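Local coordinates for protein R.Ecl18kI (Enterobacter cloacae, PDB 2GB7) that recognises the double-stranded DNA sequence 5'-CCNGG-3' and cuts it before the first C, as a type II restriction endonuclease that flips nucleotides out of the helix, at residues Q277-Q282 and N294-R299; E82-D87 and I94-M99; I220-N225 and N242-T247. The protein carries 1 engineered substitution. One frame throughout, in Å; residues are numbered along the deposited sequence.

Contact 1: residues Q277-Q282 and N294-R299. Engineered in segment 277-282: Gln277 (natural residue Arg).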
loop_
_atom_site.group_PDB
_atom_site.type_symbol
_atom_site.label_atom_id
_atom_site.label_comp_id
_atom_site.label_asym_id
_atom_site.label_seq_id
_atom_site.Cartn_x
_atom_site.Cartn_y
_atom_site.Cartn_z
ATOM N N GLN F 277 -6.637 26.474 -22.367
ATOM C CA GLN F 277 -7.593 26.020 -21.347
ATOM C C GLN F 277 -6.926 25.208 -20.240
ATOM O O GLN F 277 -7.163 25.444 -19.047
ATOM C CB GLN F 277 -8.711 25.177 -21.982
ATOM C CG GLN F 277 -9.739 25.962 -22.775
ATOM C CD GLN F 277 -10.802 25.068 -23.412
ATOM O OE1 GLN F 277 -10.507 23.975 -23.904
ATOM N NE2 GLN F 277 -12.052 25.536 -23.410
ATOM N N SER F 278 -6.099 24.252 -20.644
ATOM C CA SER F 278 -5.381 23.391 -19.714
ATOM C C SER F 278 -4.477 24.188 -18.763
ATOM O O SER F 278 -4.459 23.943 -17.569
ATOM C CB SER F 278 -4.550 22.366 -20.486
ATOM O OG SER F 278 -3.965 21.445 -19.581
ATOM N N ILE F 279 -3.739 25.142 -19.315
ATOM C CA ILE F 279 -2.861 26.009 -18.532
ATOM C C ILE F 279 -3.683 26.881 -17.577
ATOM O O ILE F 279 -3.388 26.930 -16.374
ATOM C CB ILE F 279 -2.013 26.921 -19.445
ATOM C CG1 ILE F 279 -1.001 26.082 -20.247
ATOM C CG2 ILE F 279 -1.276 27.982 -18.611
ATOM C CD1 ILE F 279 -0.322 26.833 -21.432
ATOM N N LEU F 280 -4.719 27.540 -18.114
ATOM C CA LEU F 280 -5.577 28.436 -17.318
ATOM C C LEU F 280 -6.202 27.683 -16.152
ATOM O O LEU F 280 -6.316 28.217 -15.056
ATOM C CB LEU F 280 -6.643 29.129 -18.185
ATOM C CG LEU F 280 -6.136 30.210 -19.154
ATOM C CD1 LEU F 280 -7.198 30.601 -20.165
ATOM C CD2 LEU F 280 -5.620 31.450 -18.413
ATOM N N LYS F 281 -6.590 26.437 -16.397
ATOM C CA LYS F 281 -7.081 25.524 -15.369
ATOM C C LYS F 281 -6.051 25.286 -14.264
ATOM O O LYS F 281 -6.359 25.297 -13.070
ATOM C CB LYS F 281 -7.398 24.194 -16.044
ATOM C CG LYS F 281 -8.257 23.244 -15.268
ATOM C CD LYS F 281 -9.657 23.167 -15.858
ATOM C CE LYS F 281 -9.636 22.592 -17.278
ATOM N NZ LYS F 281 -11.022 22.376 -17.800
ATOM N N GLN F 282 -4.809 25.071 -14.664
ATOM C CA GLN F 282 -3.755 24.826 -13.689
ATOM C C GLN F 282 -3.383 26.080 -12.905
ATOM O O GLN F 282 -3.121 25.993 -11.711
ATOM C CB GLN F 282 -2.535 24.220 -14.373
ATOM C CG GLN F 282 -2.810 22.810 -14.883
ATOM C CD GLN F 282 -1.702 22.317 -15.769
ATOM O OE1 GLN F 282 -0.705 21.755 -15.291
ATOM N NE2 GLN F 282 -1.860 22.513 -17.066
ATOM N N ASN F 294 3.472 32.269 -12.317
ATOM C CA ASN F 294 4.331 32.888 -13.298
ATOM C C ASN F 294 4.877 31.869 -14.300
ATOM O O ASN F 294 4.980 32.171 -15.486
ATOM C CB ASN F 294 5.399 33.716 -12.589
ATOM C CG ASN F 294 4.764 34.875 -11.820
ATOM O OD1 ASN F 294 3.590 35.203 -12.014
ATOM N ND2 ASN F 294 5.550 35.498 -10.941
ATOM N N TYR F 295 5.184 30.659 -13.838
ATOM C CA TYR F 295 5.635 29.580 -14.720
ATOM C C TYR F 295 4.584 29.276 -15.777
ATOM O O TYR F 295 4.895 29.161 -16.969
ATOM C CB TYR F 295 5.956 28.328 -13.891
ATOM C CG TYR F 295 5.998 27.061 -14.708
ATOM C CD1 TYR F 295 7.158 26.670 -15.358
ATOM C CD2 TYR F 295 4.870 26.265 -14.817
ATOM C CE1 TYR F 295 7.176 25.519 -16.129
ATOM C CE2 TYR F 295 4.880 25.104 -15.552
ATOM C CZ TYR F 295 6.034 24.741 -16.215
ATOM O OH TYR F 295 6.042 23.580 -16.948
ATOM N N TYR F 296 3.330 29.164 -15.350
ATOM C CA TYR F 296 2.261 28.883 -16.300
ATOM C C TYR F 296 2.005 30.051 -17.258
ATOM O O TYR F 296 1.755 29.850 -18.443
ATOM C CB TYR F 296 0.996 28.505 -15.567
ATOM C CG TYR F 296 0.997 27.084 -15.053
ATOM C CD1 TYR F 296 0.999 26.839 -13.690
ATOM C CD2 TYR F 296 0.957 25.986 -15.928
ATOM C CE1 TYR F 296 0.995 25.561 -13.194
ATOM C CE2 TYR F 296 0.963 24.670 -15.431
ATOM C CZ TYR F 296 0.980 24.488 -14.043
ATOM O OH TYR F 296 0.945 23.241 -13.434
ATOM N N ARG F 297 2.077 31.275 -16.753
ATOM C CA ARG F 297 1.807 32.415 -17.623
ATOM C C ARG F 297 2.898 32.577 -18.686
ATOM O O ARG F 297 2.606 33.033 -19.791
ATOM C CB ARG F 297 1.453 33.691 -16.820
ATOM C CG ARG F 297 2.519 34.272 -15.975
ATOM C CD ARG F 297 2.047 35.575 -15.281
ATOM N NE ARG F 297 0.743 35.452 -14.618
ATOM C CZ ARG F 297 0.225 36.375 -13.802
ATOM N NH1 ARG F 297 0.897 37.493 -13.545
ATOM N NH2 ARG F 297 -0.964 36.188 -13.239
ATOM N N ASN F 298 4.133 32.146 -18.400
ATOM C CA ASN F 298 5.160 32.089 -19.457
ATOM C C ASN F 298 4.738 31.137 -20.571
ATOM O O ASN F 298 4.931 31.418 -21.756
ATOM C CB ASN F 298 6.515 31.640 -18.923
ATOM C CG ASN F 298 7.136 32.643 -17.983
ATOM O OD1 ASN F 298 6.904 33.857 -18.094
ATOM N ND2 ASN F 298 7.958 32.146 -17.055
ATOM N N ARG F 299 4.156 30.007 -20.185
ATOM C CA ARG F 299 3.695 29.057 -21.196
ATOM C C ARG F 299 2.523 29.597 -21.998
ATOM O O ARG F 299 2.456 29.383 -23.194
ATOM C CB ARG F 299 3.354 27.716 -20.550
ATOM C CG ARG F 299 4.626 27.004 -20.118
ATOM C CD ARG F 299 4.354 25.828 -19.269
ATOM N NE ARG F 299 3.501 24.833 -19.923
ATOM C CZ ARG F 299 2.877 23.879 -19.244
ATOM N NH1 ARG F 299 3.034 23.817 -17.935
ATOM N NH2 ARG F 299 2.113 22.991 -19.863
#
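Ile279 and Tyr296 bring two nearly antiparallel helix segments together: the axes of 277-282 and 294-299 run at 166° and come within 9.6 Å of each other. Gln282 meets the Tyr296 ring in two ways. Gln282 CB sits over one face of the Tyr296 ring, 3.9 Å from its centroid, in a CH-pi contact offset toward the rim. Its amide lies beside the CE2 and OH end of the ring, with the amide and ring planes 63° apart. There Tyr296 OH gives a weak hydrogen bond to Gln282 OE1, at 2.9 Å. The opposite face of the ring is covered by Tyr295 CD2 from the same helix, so the ring lies between two side chains.

Ile279 fills the next turn. With chi1 at -68°, Ile279 CG1 sits beside the backbone N and CG2 is the branch anti to it; Ile279 CG2 packs 3.8 Å from Tyr296 CB. The other branch points along the partner helix, where Ile279 CD1 lies 3.9 Å from Arg299 CB. Arg299 bends at chi3. Its guanidinium, with Ile279 CG1 nearby and Tyr295 CE2 in plane at an edge, forms a salt bridge with Asp140 and a hydrogen bond to Val139 O.

The amide of Gln282 is held at both ends. Gln282 NE2 donates to Ser278 O over 3.0 Å, from above the carbonyl plane, while Gln282 N reaches the same oxygen from the opposite face. Gln282 NE2 also bonds Asp140 OD1, and Gln282 OE1 accepts from Val141 N. Ser278 OG bonds Asp140 OD2.

The helical hairpin thus docks on 140-141, an outermost strand of this chain's sheet, through a largely buried polar network. Asp140 is shared by Ser278, Gln282 and Arg299. These bonds fix the amide rotation of Gln282, and the nearby guanidinium would probably stabilise the negative charge of Asp140.

Contact 2: residues E82-D87 and I94-M99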
loop_
_atom_site.group_PDB
_atom_site.type_symbol
_atom_site.label_atom_id
_atom_site.label_comp_id
_atom_site.label_asym_id
_atom_site.label_seq_id
_atom_site.Cartn_x
_atom_site.Cartn_y
_atom_site.Cartn_z
ATOM N N GLU F 82 -8.738 15.008 34.924
ATOM C CA GLU F 82 -8.277 15.472 36.223
ATOM C C GLU F 82 -9.091 14.866 37.353
ATOM O O GLU F 82 -8.512 14.415 38.348
ATOM C CB GLU F 82 -8.274 17.006 36.276
ATOM C CG GLU F 82 -8.075 17.652 37.661
ATOM C CD GLU F 82 -6.944 17.050 38.501
ATOM O OE1 GLU F 82 -6.009 16.435 37.951
ATOM O OE2 GLU F 82 -7.003 17.201 39.738
ATOM N N GLU F 83 -10.415 14.835 37.202
ATOM C CA GLU F 83 -11.292 14.346 38.281
ATOM C C GLU F 83 -11.023 12.870 38.542
ATOM O O GLU F 83 -11.097 12.399 39.677
ATOM C CB GLU F 83 -12.772 14.555 37.934
ATOM C CG GLU F 83 -13.289 15.973 38.152
ATOM N N ARG F 84 -10.702 12.157 37.464
ATOM C CA ARG F 84 -10.360 10.750 37.511
ATOM C C ARG F 84 -9.059 10.475 38.275
ATOM O O ARG F 84 -9.010 9.597 39.140
ATOM C CB ARG F 84 -10.242 10.217 36.081
ATOM C CG ARG F 84 -10.459 8.741 35.969
ATOM C CD ARG F 84 -10.248 8.251 34.550
ATOM N NE ARG F 84 -9.646 6.923 34.570
ATOM C CZ ARG F 84 -10.295 5.801 34.861
ATOM N NH1 ARG F 84 -11.595 5.816 35.157
ATOM N NH2 ARG F 84 -9.640 4.651 34.862
ATOM N N ILE F 85 -8.025 11.253 37.979
ATOM C CA ILE F 85 -6.665 10.933 38.395
ATOM C C ILE F 85 -6.222 11.631 39.676
ATOM O O ILE F 85 -5.104 11.416 40.154
ATOM C CB ILE F 85 -5.685 11.258 37.261
ATOM C CG1 ILE F 85 -5.865 10.240 36.141
ATOM C CG2 ILE F 85 -4.257 11.227 37.753
ATOM C CD1 ILE F 85 -5.649 10.809 34.755
ATOM N N LYS F 86 -7.111 12.451 40.230
ATOM C CA LYS F 86 -6.850 13.250 41.435
ATOM C C LYS F 86 -5.960 12.636 42.525
ATOM O O LYS F 86 -5.018 13.277 43.000
ATOM C CB LYS F 86 -8.174 13.706 42.065
ATOM C CG LYS F 86 -8.819 14.864 41.327
ATOM C CD LYS F 86 -9.579 15.783 42.271
ATOM C CE LYS F 86 -9.585 17.218 41.738
ATOM N NZ LYS F 86 -10.159 17.350 40.361
ATOM N N ASP F 87 -6.265 11.407 42.922
ATOM C CA ASP F 87 -5.697 10.827 44.148
ATOM C C ASP F 87 -4.810 9.618 43.881
ATOM O O ASP F 87 -4.530 8.820 44.781
ATOM C CB ASP F 87 -6.814 10.445 45.116
ATOM C CG ASP F 87 -7.681 11.623 45.498
ATOM O OD1 ASP F 87 -7.143 12.743 45.680
ATOM O OD2 ASP F 87 -8.908 11.420 45.605
ATOM N N ILE F 94 -0.124 7.543 35.197
ATOM C CA ILE F 94 0.361 7.140 33.880
ATOM C C ILE F 94 -0.118 5.734 33.539
ATOM O O ILE F 94 -0.654 5.503 32.450
ATOM C CB ILE F 94 1.902 7.225 33.785
ATOM C CG1 ILE F 94 2.350 8.684 33.888
ATOM C CG2 ILE F 94 2.400 6.581 32.476
ATOM C CD1 ILE F 94 3.731 8.867 34.473
ATOM N N ARG F 95 0.049 4.801 34.477
ATOM C CA ARG F 95 -0.380 3.425 34.259
ATOM C C ARG F 95 -1.828 3.379 33.789
ATOM O O ARG F 95 -2.157 2.684 32.830
ATOM C CB ARG F 95 -0.193 2.591 35.534
ATOM C CG ARG F 95 0.859 1.489 35.412
ATOM C CD ARG F 95 0.469 0.478 34.355
ATOM N NE ARG F 95 0.617 -0.897 34.823
ATOM C CZ ARG F 95 0.903 -1.933 34.035
ATOM N NH1 ARG F 95 1.003 -3.147 34.572
ATOM N NH2 ARG F 95 1.108 -1.759 32.729
ATOM N N ASP F 96 -2.673 4.149 34.466
ATOM C CA ASP F 96 -4.089 4.275 34.151
ATOM C C ASP F 96 -4.278 4.863 32.761
ATOM O O ASP F 96 -5.053 4.355 31.958
ATOM C CB ASP F 96 -4.763 5.176 35.185
ATOM C CG ASP F 96 -6.263 5.285 34.978
ATOM O OD1 ASP F 96 -6.968 4.275 35.198
ATOM O OD2 ASP F 96 -6.731 6.386 34.611
ATOM N N PHE F 97 -3.564 5.940 32.482
ATOM C CA PHE F 97 -3.592 6.525 31.148
ATOM C C PHE F 97 -3.296 5.465 30.097
ATOM O O PHE F 97 -4.012 5.368 29.091
ATOM C CB PHE F 97 -2.585 7.659 31.066
ATOM C CG PHE F 97 -2.715 8.489 29.836
ATOM C CD1 PHE F 97 -3.722 9.443 29.733
ATOM C CD2 PHE F 97 -1.813 8.339 28.789
ATOM C CE1 PHE F 97 -3.831 10.236 28.586
ATOM C CE2 PHE F 97 -1.924 9.111 27.635
ATOM C CZ PHE F 97 -2.931 10.072 27.540
ATOM N N THR F 98 -2.240 4.678 30.309
ATOM C CA THR F 98 -1.856 3.644 29.339
ATOM C C THR F 98 -2.906 2.534 29.224
ATOM O O THR F 98 -2.915 1.784 28.235
ATOM C CB THR F 98 -0.475 3.006 29.652
ATOM O OG1 THR F 98 -0.513 2.382 30.946
ATOM C CG2 THR F 98 0.646 4.053 29.629
ATOM N N MET F 99 -3.781 2.440 30.226
ATOM C CA MET F 99 -4.815 1.395 30.261
ATOM C C MET F 99 -6.207 1.836 29.791
ATOM O O MET F 99 -6.930 1.039 29.188
ATOM C CB MET F 99 -4.916 0.768 31.657
ATOM C CG MET F 99 -3.616 0.147 32.173
ATOM S SD MET F 99 -3.895 -1.065 33.471
ATOM C CE MET F 99 -4.977 -2.168 32.521
#
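The guanidinium of Arg84 meets the carboxylate of Asp96 edge to edge, with the two planes only 21° apart. Within this pair of segments no side chain stacks on either face of the guanidinium; the partner lies at its edge. Arg84 NE donates to Asp96 OD2 at 3.0 Å, close to the guanidinium plane. Arg84 NH2 donates to Asp96 OD1 at 2.7 Å, somewhat tilted from that plane. Both oxygens use their syn lone pairs. The NE bond is the straighter, with an N-H...O angle of 158°; the NH2 bond is more bent. This is the side-on form of a bidentate salt bridge, one nitrogen to each oxygen. Two bonds restrain the rotation of both flat groups.

Asp96 presents its carboxylate with CG anti to the backbone N (chi1 -176°). Arg84 starts in the same way and bends at chi3 to turn its NE edge to the acid. The bridge joins the short helix 82-85 to helix 90-100 across the brief connection between them. The backbones stay well apart, the nearest CA atoms being those of Ile85 and Asp96 at 8.3 Å, and the long Arg84 side chain spans most of the gap. This helical region lies far from the mixed sheet of the PDDEXK nuclease fold and takes part in the dimer interface.

Buried Ile85 lies next to the bridge. Ile85 CG1 lies 4.2 Å from Asp96 OD2, so one carboxylate oxygen sits beside an apolar chain. Arg84 NH2 has a second acid, Glu100, in a long and weak ion pair. The Arg84 side chain also touches Tyr101. Toward the second subunit, Ile85 packs on Pro90 of that chain, Phe97 packs on its Ile94, and Thr98 O accepts from its Thr73 OG1.

Contact 3: residues I220-N225 and N242-T247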
loop_
_atom_site.group_PDB
_atom_site.type_symbol
_atom_site.label_atom_id
_atom_site.label_comp_id
_atom_site.label_asym_id
_atom_site.label_seq_id
_atom_site.Cartn_x
_atom_site.Cartn_y
_atom_site.Cartn_z
ATOM N N ILE F 220 11.874 -6.766 -14.575
ATOM C CA ILE F 220 10.451 -6.816 -14.951
ATOM C C ILE F 220 9.984 -5.440 -15.398
ATOM O O ILE F 220 9.296 -5.320 -16.410
ATOM C CB ILE F 220 9.590 -7.303 -13.770
ATOM C CG1 ILE F 220 9.917 -8.761 -13.477
ATOM C CG2 ILE F 220 8.120 -7.067 -14.051
ATOM C CD1 ILE F 220 9.396 -9.268 -12.128
ATOM N N LEU F 221 10.390 -4.397 -14.678
ATOM C CA LEU F 221 10.057 -3.037 -15.088
ATOM C C LEU F 221 10.627 -2.737 -16.484
ATOM O O LEU F 221 9.964 -2.134 -17.310
ATOM C CB LEU F 221 10.575 -2.013 -14.050
ATOM C CG LEU F 221 9.758 -2.091 -12.758
ATOM C CD1 LEU F 221 10.474 -1.215 -11.762
ATOM C CD2 LEU F 221 8.306 -1.616 -12.980
ATOM N N TYR F 222 11.867 -3.160 -16.707
ATOM C CA TYR F 222 12.552 -2.946 -17.989
ATOM C C TYR F 222 11.761 -3.535 -19.145
ATOM O O TYR F 222 11.598 -2.874 -20.194
ATOM C CB TYR F 222 13.950 -3.551 -17.911
ATOM C CG TYR F 222 14.749 -3.420 -19.177
ATOM C CD1 TYR F 222 15.432 -2.237 -19.461
ATOM C CD2 TYR F 222 14.813 -4.470 -20.074
ATOM C CE1 TYR F 222 16.181 -2.111 -20.622
ATOM C CE2 TYR F 222 15.580 -4.362 -21.236
ATOM C CZ TYR F 222 16.239 -3.181 -21.496
ATOM O OH TYR F 222 16.983 -3.099 -22.655
ATOM N N GLU F 223 11.266 -4.752 -18.956
ATOM C CA GLU F 223 10.499 -5.407 -20.030
ATOM C C GLU F 223 9.202 -4.658 -20.269
ATOM O O GLU F 223 8.644 -4.689 -21.385
ATOM C CB GLU F 223 10.203 -6.847 -19.628
ATOM C CG GLU F 223 9.566 -7.714 -20.761
ATOM C CD GLU F 223 8.062 -7.523 -20.934
ATOM O OE1 GLU F 223 7.364 -7.222 -19.926
ATOM O OE2 GLU F 223 7.580 -7.658 -22.092
ATOM N N ALA F 224 8.704 -4.006 -19.210
ATOM C CA ALA F 224 7.488 -3.197 -19.259
ATOM C C ALA F 224 7.714 -1.758 -19.719
ATOM O O ALA F 224 6.756 -0.970 -19.787
ATOM C CB ALA F 224 6.764 -3.237 -17.888
ATOM N N ASN F 225 8.962 -1.437 -20.090
ATOM C CA ASN F 225 9.354 -0.092 -20.496
ATOM C C ASN F 225 9.094 0.952 -19.405
ATOM O O ASN F 225 8.734 2.098 -19.678
ATOM C CB ASN F 225 8.693 0.271 -21.817
ATOM C CG ASN F 225 9.148 -0.635 -22.912
ATOM O OD1 ASN F 225 10.322 -0.637 -23.283
ATOM N ND2 ASN F 225 8.231 -1.390 -23.454
ATOM N N ASN F 242 24.586 -0.520 -13.038
ATOM C CA ASN F 242 23.376 -0.982 -13.702
ATOM C C ASN F 242 22.791 0.062 -14.624
ATOM O O ASN F 242 22.155 1.001 -14.161
ATOM C CB ASN F 242 22.348 -1.371 -12.642
ATOM C CG ASN F 242 21.254 -2.233 -13.197
ATOM O OD1 ASN F 242 20.848 -2.072 -14.350
ATOM N ND2 ASN F 242 20.777 -3.173 -12.396
ATOM N N ASN F 243 22.985 -0.119 -15.931
ATOM C CA ASN F 243 22.542 0.877 -16.904
ATOM C C ASN F 243 21.038 0.943 -17.037
ATOM O O ASN F 243 20.526 1.796 -17.757
ATOM C CB ASN F 243 23.239 0.702 -18.282
ATOM C CG ASN F 243 22.681 -0.451 -19.119
ATOM O OD1 ASN F 243 21.635 -1.029 -18.831
ATOM N ND2 ASN F 243 23.409 -0.780 -20.195
ATOM N N ARG F 244 20.333 0.072 -16.316
ATOM C CA ARG F 244 18.866 0.126 -16.328
ATOM C C ARG F 244 18.279 1.059 -15.280
ATOM O O ARG F 244 17.089 1.339 -15.299
ATOM C CB ARG F 244 18.265 -1.267 -16.187
ATOM C CG ARG F 244 18.660 -2.174 -17.319
ATOM C CD ARG F 244 18.043 -3.526 -17.167
ATOM N NE ARG F 244 18.377 -4.314 -18.342
ATOM C CZ ARG F 244 17.851 -5.494 -18.627
ATOM N NH1 ARG F 244 16.962 -6.060 -17.808
ATOM N NH2 ARG F 244 18.218 -6.102 -19.741
ATOM N N VAL F 245 19.109 1.525 -14.356
ATOM C CA VAL F 245 18.667 2.430 -13.315
ATOM C C VAL F 245 19.254 3.797 -13.648
ATOM O O VAL F 245 20.466 3.907 -13.930
ATOM C CB VAL F 245 19.147 1.938 -11.915
ATOM C CG1 VAL F 245 18.861 2.979 -10.855
ATOM C CG2 VAL F 245 18.474 0.573 -11.547
ATOM N N LEU F 246 18.400 4.811 -13.679
ATOM C CA LEU F 246 18.829 6.167 -14.098
ATOM C C LEU F 246 18.837 7.069 -12.885
ATOM O O LEU F 246 18.221 6.765 -11.862
ATOM C CB LEU F 246 17.846 6.758 -15.117
ATOM C CG LEU F 246 17.825 6.202 -16.547
ATOM C CD1 LEU F 246 16.831 7.022 -17.395
ATOM C CD2 LEU F 246 19.178 6.157 -17.188
ATOM N N THR F 247 19.542 8.188 -13.000
ATOM C CA THR F 247 19.502 9.225 -11.975
ATOM C C THR F 247 18.542 10.325 -12.392
ATOM O O THR F 247 18.228 10.445 -13.563
ATOM C CB THR F 247 20.875 9.872 -11.797
ATOM O OG1 THR F 247 21.260 10.485 -13.040
ATOM C CG2 THR F 247 21.871 8.823 -11.371
#
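Arg244 lays its guanidinium flat on the ring of Tyr222. The planes are 7° apart and the centres 3.6 Å apart, which makes this a stacked cation-pi pair. Arg244 CZ sits above the ring but offset toward the rim, on the CD2-CE2 side. Arg244 NH2 comes to 3.5 Å from Tyr222 CE2, and Arg244 NH1 to the same distance from Tyr222 CD2. The aliphatic part of the arginine takes up the other half of the face: Arg244 CD makes a CH-pi contact 4.1 Å from the ring centroid of Tyr222, nearer CD1. No hydrogen bond crosses between the segments, so the stack leaves the guanidinium edges to other partners. Arg244 NH1 uses one of them for a weak hydrogen bond to Asn219 OD1.

The chain of Arg244 runs extended from CG to NE and carries the group across to the helix. Tyr222 turns its ring to meet it, with CG anti to the backbone N (chi1 179°).

Further out, the backbone of Arg244 is set by a type I beta turn from Asn242 to Val245. Arg244 N also donates to Asn242 OD1 at 3.0 Å, which closes an Asx turn. Lys235 NZ bonds both Asn242 O and Val245 O. On the other side, helix 215-223 ends just after Tyr222 in a Schellman motif, with positive phi at Asn225.

The stack thus joins the end of a helix to the turn leading into 245-247, an outermost strand of this chain's sheet, at the surface of the alpha/beta core characteristic of PDDEXK nucleases.

The contacts follow the chain in the order 2, 3, 1, in series, and none touches another. Contact 2 lies far out: its centre is about 57 Å from the centres of contacts 1 and 3, and it sits across the chain's centre from contact 1. It belongs to the helical region that meets the second subunit. Contacts 1 and 3 have centres about 33 Å apart and flank the same mixed sheet. Contact 3 leads into outermost strand 245-247, while the helices of contact 1 bind the other outermost strand, 140-141. Two contacts therefore border the nuclease core at its two outer strands, and contact 2 belongs to the helical region with the more extensive subunit contacts.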